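Putative hydantoin racemase (Klebsiella pneumoniae subsp. pneumoniae, PDB 3QVL) racemizes allantoin and probably interconverts the D and L forms of other 5-monosubstituted hydantoins. Local coordinates at residues C166-L180 with Q191-G203. Residues are numbered along the deposited sequence; the frame is centred on the assembly and turned at random.
Unlike the reference sequence in segment 191-203: Q191 (reference Glu).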
# COMPACT_ATOMS: atom_id res chain seq x y z
N CYS A 166 -0.31 2.48 28.91
CA CYS A 166 -0.07 3.77 28.27
C CYS A 166 1.36 4.26 28.51
O CYS A 166 2.03 4.72 27.59
CB CYS A 166 -1.07 4.82 28.77
SG CYS A 166 -2.74 4.62 28.13
N ILE A 167 1.82 4.13 29.76
CA ILE A 167 3.19 4.49 30.14
C ILE A 167 4.21 3.67 29.36
O ILE A 167 5.20 4.21 28.85
CB ILE A 167 3.42 4.33 31.68
CG1 ILE A 167 2.52 5.29 32.46
CG2 ILE A 167 4.89 4.57 32.04
CD1 ILE A 167 2.37 4.95 33.94
N ARG A 168 3.97 2.37 29.27
CA ARG A 168 4.86 1.46 28.54
C ARG A 168 4.85 1.72 27.04
O ARG A 168 5.89 1.62 26.38
CB ARG A 168 4.50 -0.00 28.84
CG ARG A 168 5.60 -0.98 28.47
CD ARG A 168 5.59 -2.22 29.36
NE ARG A 168 4.66 -3.24 28.90
CZ ARG A 168 4.95 -4.17 27.99
NH1 ARG A 168 6.15 -4.21 27.41
NH2 ARG A 168 4.03 -5.06 27.64
N ALA A 169 3.68 2.07 26.50
CA ALA A 169 3.53 2.41 25.09
C ALA A 169 4.35 3.65 24.71
O ALA A 169 5.02 3.66 23.68
CB ALA A 169 2.06 2.61 24.73
N LEU A 170 4.29 4.68 25.55
CA LEU A 170 5.00 5.93 25.31
C LEU A 170 6.52 5.78 25.42
O LEU A 170 7.27 6.57 24.85
CB LEU A 170 4.52 7.02 26.27
CG LEU A 170 3.06 7.49 26.15
CD1 LEU A 170 2.66 8.27 27.39
CD2 LEU A 170 2.83 8.32 24.88
N LYS A 171 6.96 4.76 26.16
CA LYS A 171 8.38 4.47 26.32
C LYS A 171 8.93 3.61 25.17
O LYS A 171 10.07 3.80 24.75
CB LYS A 171 8.62 3.77 27.66
CG LYS A 171 10.08 3.71 28.10
N GLU A 172 8.10 2.70 24.66
CA GLU A 172 8.56 1.67 23.72
C GLU A 172 8.17 1.88 22.26
O GLU A 172 8.96 1.59 21.36
CB GLU A 172 8.07 0.29 24.17
CG GLU A 172 8.66 -0.20 25.49
CD GLU A 172 8.05 -1.51 25.96
OE1 GLU A 172 7.14 -2.04 25.28
OE2 GLU A 172 8.48 -2.02 27.01
N ASP A 173 6.96 2.38 22.02
CA ASP A 173 6.36 2.35 20.68
C ASP A 173 6.91 3.37 19.68
O ASP A 173 6.84 3.15 18.47
CB ASP A 173 4.84 2.50 20.76
CG ASP A 173 4.17 1.38 21.54
OD1 ASP A 173 4.87 0.41 21.94
OD2 ASP A 173 2.95 1.46 21.76
N GLY A 174 7.43 4.48 20.18
CA GLY A 174 7.85 5.59 19.33
C GLY A 174 6.65 6.38 18.83
O GLY A 174 6.62 6.84 17.69
N SER A 175 5.66 6.54 19.71
CA SER A 175 4.45 7.30 19.41
C SER A 175 4.34 8.52 20.33
O SER A 175 4.98 8.57 21.38
CB SER A 175 3.21 6.41 19.55
OG SER A 175 3.13 5.85 20.84
N GLY A 176 3.54 9.50 19.91
CA GLY A 176 3.37 10.74 20.66
C GLY A 176 2.03 10.89 21.35
O GLY A 176 1.84 11.78 22.17
N ALA A 177 1.09 10.01 21.01
CA ALA A 177 -0.26 10.06 21.58
C ALA A 177 -0.84 8.66 21.80
O ALA A 177 -0.39 7.68 21.21
CB ALA A 177 -1.18 10.88 20.69
N ILE A 178 -1.85 8.60 22.67
CA ILE A 178 -2.57 7.35 22.93
C ILE A 178 -4.02 7.48 22.48
O ILE A 178 -4.70 8.47 22.78
CB ILE A 178 -2.52 6.96 24.44
CG1 ILE A 178 -1.07 6.78 24.93
CG2 ILE A 178 -3.38 5.72 24.72
CD1 ILE A 178 -0.29 5.65 24.26
N VAL A 179 -4.49 6.47 21.74
CA VAL A 179 -5.90 6.35 21.41
C VAL A 179 -6.50 5.27 22.30
O VAL A 179 -6.08 4.11 22.26
CB VAL A 179 -6.11 6.02 19.91
CG1 VAL A 179 -7.54 5.54 19.65
CG2 VAL A 179 -5.80 7.24 19.06
N LEU A 180 -7.47 5.66 23.13
CA LEU A 180 -8.18 4.72 23.99
C LEU A 180 -9.13 3.88 23.14
O LEU A 180 -9.93 4.42 22.37
CB LEU A 180 -8.93 5.45 25.11
CG LEU A 180 -8.09 6.25 26.11
CD1 LEU A 180 -8.98 7.12 26.98
CD2 LEU A 180 -7.21 5.34 26.97
N GLN A 191 -7.68 12.66 32.73
CA GLN A 191 -6.75 12.37 33.82
C GLN A 191 -5.42 11.83 33.30
O GLN A 191 -4.35 12.22 33.78
CB GLN A 191 -7.36 11.39 34.82
N LEU A 192 -5.48 10.93 32.31
CA LEU A 192 -4.28 10.36 31.71
C LEU A 192 -3.50 11.38 30.88
O LEU A 192 -2.27 11.34 30.84
CB LEU A 192 -4.62 9.13 30.86
CG LEU A 192 -5.05 7.84 31.58
CD1 LEU A 192 -5.51 6.80 30.58
CD2 LEU A 192 -3.93 7.29 32.46
N THR A 193 -4.21 12.29 30.22
CA THR A 193 -3.59 13.38 29.47
C THR A 193 -2.80 14.30 30.40
O THR A 193 -1.66 14.67 30.09
CB THR A 193 -4.64 14.19 28.66
OG1 THR A 193 -5.24 13.34 27.67
CG2 THR A 193 -4.00 15.39 27.95
N ARG A 194 -3.40 14.65 31.53
CA ARG A 194 -2.76 15.51 32.53
C ARG A 194 -1.58 14.82 33.22
O ARG A 194 -0.56 15.44 33.49
CB ARG A 194 -3.78 15.98 33.57
N GLU A 195 -1.74 13.52 33.48
CA GLU A 195 -0.74 12.73 34.19
C GLU A 195 0.48 12.41 33.32
O GLU A 195 1.62 12.51 33.79
CB GLU A 195 -1.37 11.44 34.71
CG GLU A 195 -0.51 10.65 35.70
CD GLU A 195 -1.05 9.27 35.98
OE1 GLU A 195 -2.28 9.12 36.16
OE2 GLU A 195 -0.24 8.32 36.01
N LEU A 196 0.24 12.02 32.07
CA LEU A 196 1.31 11.56 31.18
C LEU A 196 1.89 12.67 30.29
O LEU A 196 2.89 12.45 29.60
CB LEU A 196 0.84 10.38 30.33
CG LEU A 196 0.21 9.18 31.04
CD1 LEU A 196 -0.22 8.13 30.03
CD2 LEU A 196 1.14 8.57 32.09
N ARG A 197 1.25 13.84 30.32
CA ARG A 197 1.68 15.02 29.55
C ARG A 197 1.70 14.80 28.03
O ARG A 197 2.49 15.41 27.31
CB ARG A 197 3.03 15.55 30.05
N VAL A 198 0.82 13.92 27.56
CA VAL A 198 0.62 13.66 26.13
C VAL A 198 -0.88 13.55 25.85
O VAL A 198 -1.66 13.31 26.78
CB VAL A 198 1.33 12.36 25.65
CG1 VAL A 198 2.83 12.43 25.87
CG2 VAL A 198 0.74 11.12 26.33
N PRO A 199 -1.30 13.74 24.59
CA PRO A 199 -2.71 13.54 24.26
C PRO A 199 -3.14 12.08 24.44
O PRO A 199 -2.62 11.19 23.76
CB PRO A 199 -2.80 13.95 22.79
CG PRO A 199 -1.64 14.83 22.56
CD PRO A 199 -0.56 14.29 23.44
N VAL A 200 -4.04 11.85 25.38
CA VAL A 200 -4.70 10.56 25.54
C VAL A 200 -6.15 10.78 25.12
O VAL A 200 -6.89 11.50 25.79
CB VAL A 200 -4.60 10.02 26.99
CG1 VAL A 200 -5.24 8.64 27.09
CG2 VAL A 200 -3.14 9.96 27.44
N ILE A 201 -6.53 10.17 24.01
CA ILE A 201 -7.75 10.56 23.30
C ILE A 201 -8.90 9.58 23.47
O ILE A 201 -8.77 8.38 23.23
CB ILE A 201 -7.45 10.81 21.79
CG1 ILE A 201 -6.43 11.94 21.65
CG2 ILE A 201 -8.73 11.15 21.03
CD1 ILE A 201 -5.62 11.91 20.38
N ASP A 202 -10.04 10.12 23.91
CA ASP A 202 -11.29 9.39 23.98
C ASP A 202 -12.13 9.70 22.75
O ASP A 202 -12.41 10.86 22.45
CB ASP A 202 -12.06 9.77 25.26
CG ASP A 202 -13.55 9.51 25.15
OD1 ASP A 202 -13.94 8.40 24.73
OD2 ASP A 202 -14.34 10.42 25.48
N GLY A 203 -12.53 8.65 22.04
CA GLY A 203 -13.33 8.78 20.83
C GLY A 203 -14.75 9.29 21.04
O GLY A 203 -15.32 9.90 20.15
O HOH W 1 -12.16 5.86 22.07
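I178 and V179 pair in parallel with V200 and I201, the CA atoms of I178 and V200 lying 4.7 Å apart, while helices 166-172 and 191-196 lie over one side of the strands with their axes at 49°. Three nearly straight backbone bonds form the ladder: I178 N to P199 O at 2.9 Å, I201 N to I178 O, and L180 N to I201 O. Beyond it a water accepts from G203 N and donates to L180 O, carrying the pairing on to the start of helix 203-216, where D202 is the N-cap and its OD2 takes the N-H of S205.

L196 splits its two methyls: CD1 meets C166 CB at 3.6 Å and L170 CD1, while CD2 packs on I167 CG1, the two side chains crossing at about a right angle. L170 CD1 comes tip to tip with V198 CG2, 3.6 Å away. On the sheet, V200 CG1 is anti to its N (chi1 -177°) and packs against L180 CD2 at 3.8 Å and, side by side, against I178. L192 CD1 lies more loosely beside L180 CD2 and C166 SG. T193 OG1 accepts the N-H of V200 at 3.0 Å, tying the helix to strand 200-201.

On the other face, V179 and I201 both meet A105 of helix 97-108, and L219 of a second subunit packs on I201.

Strand 177-180, helix 189-196 and strand 200-201 form a beta-alpha-beta crossover, as in the Asp/Glu/hydantoin racemase fold, and the segment after L180 contributes G181, S182 and G183 to the ligand pocket.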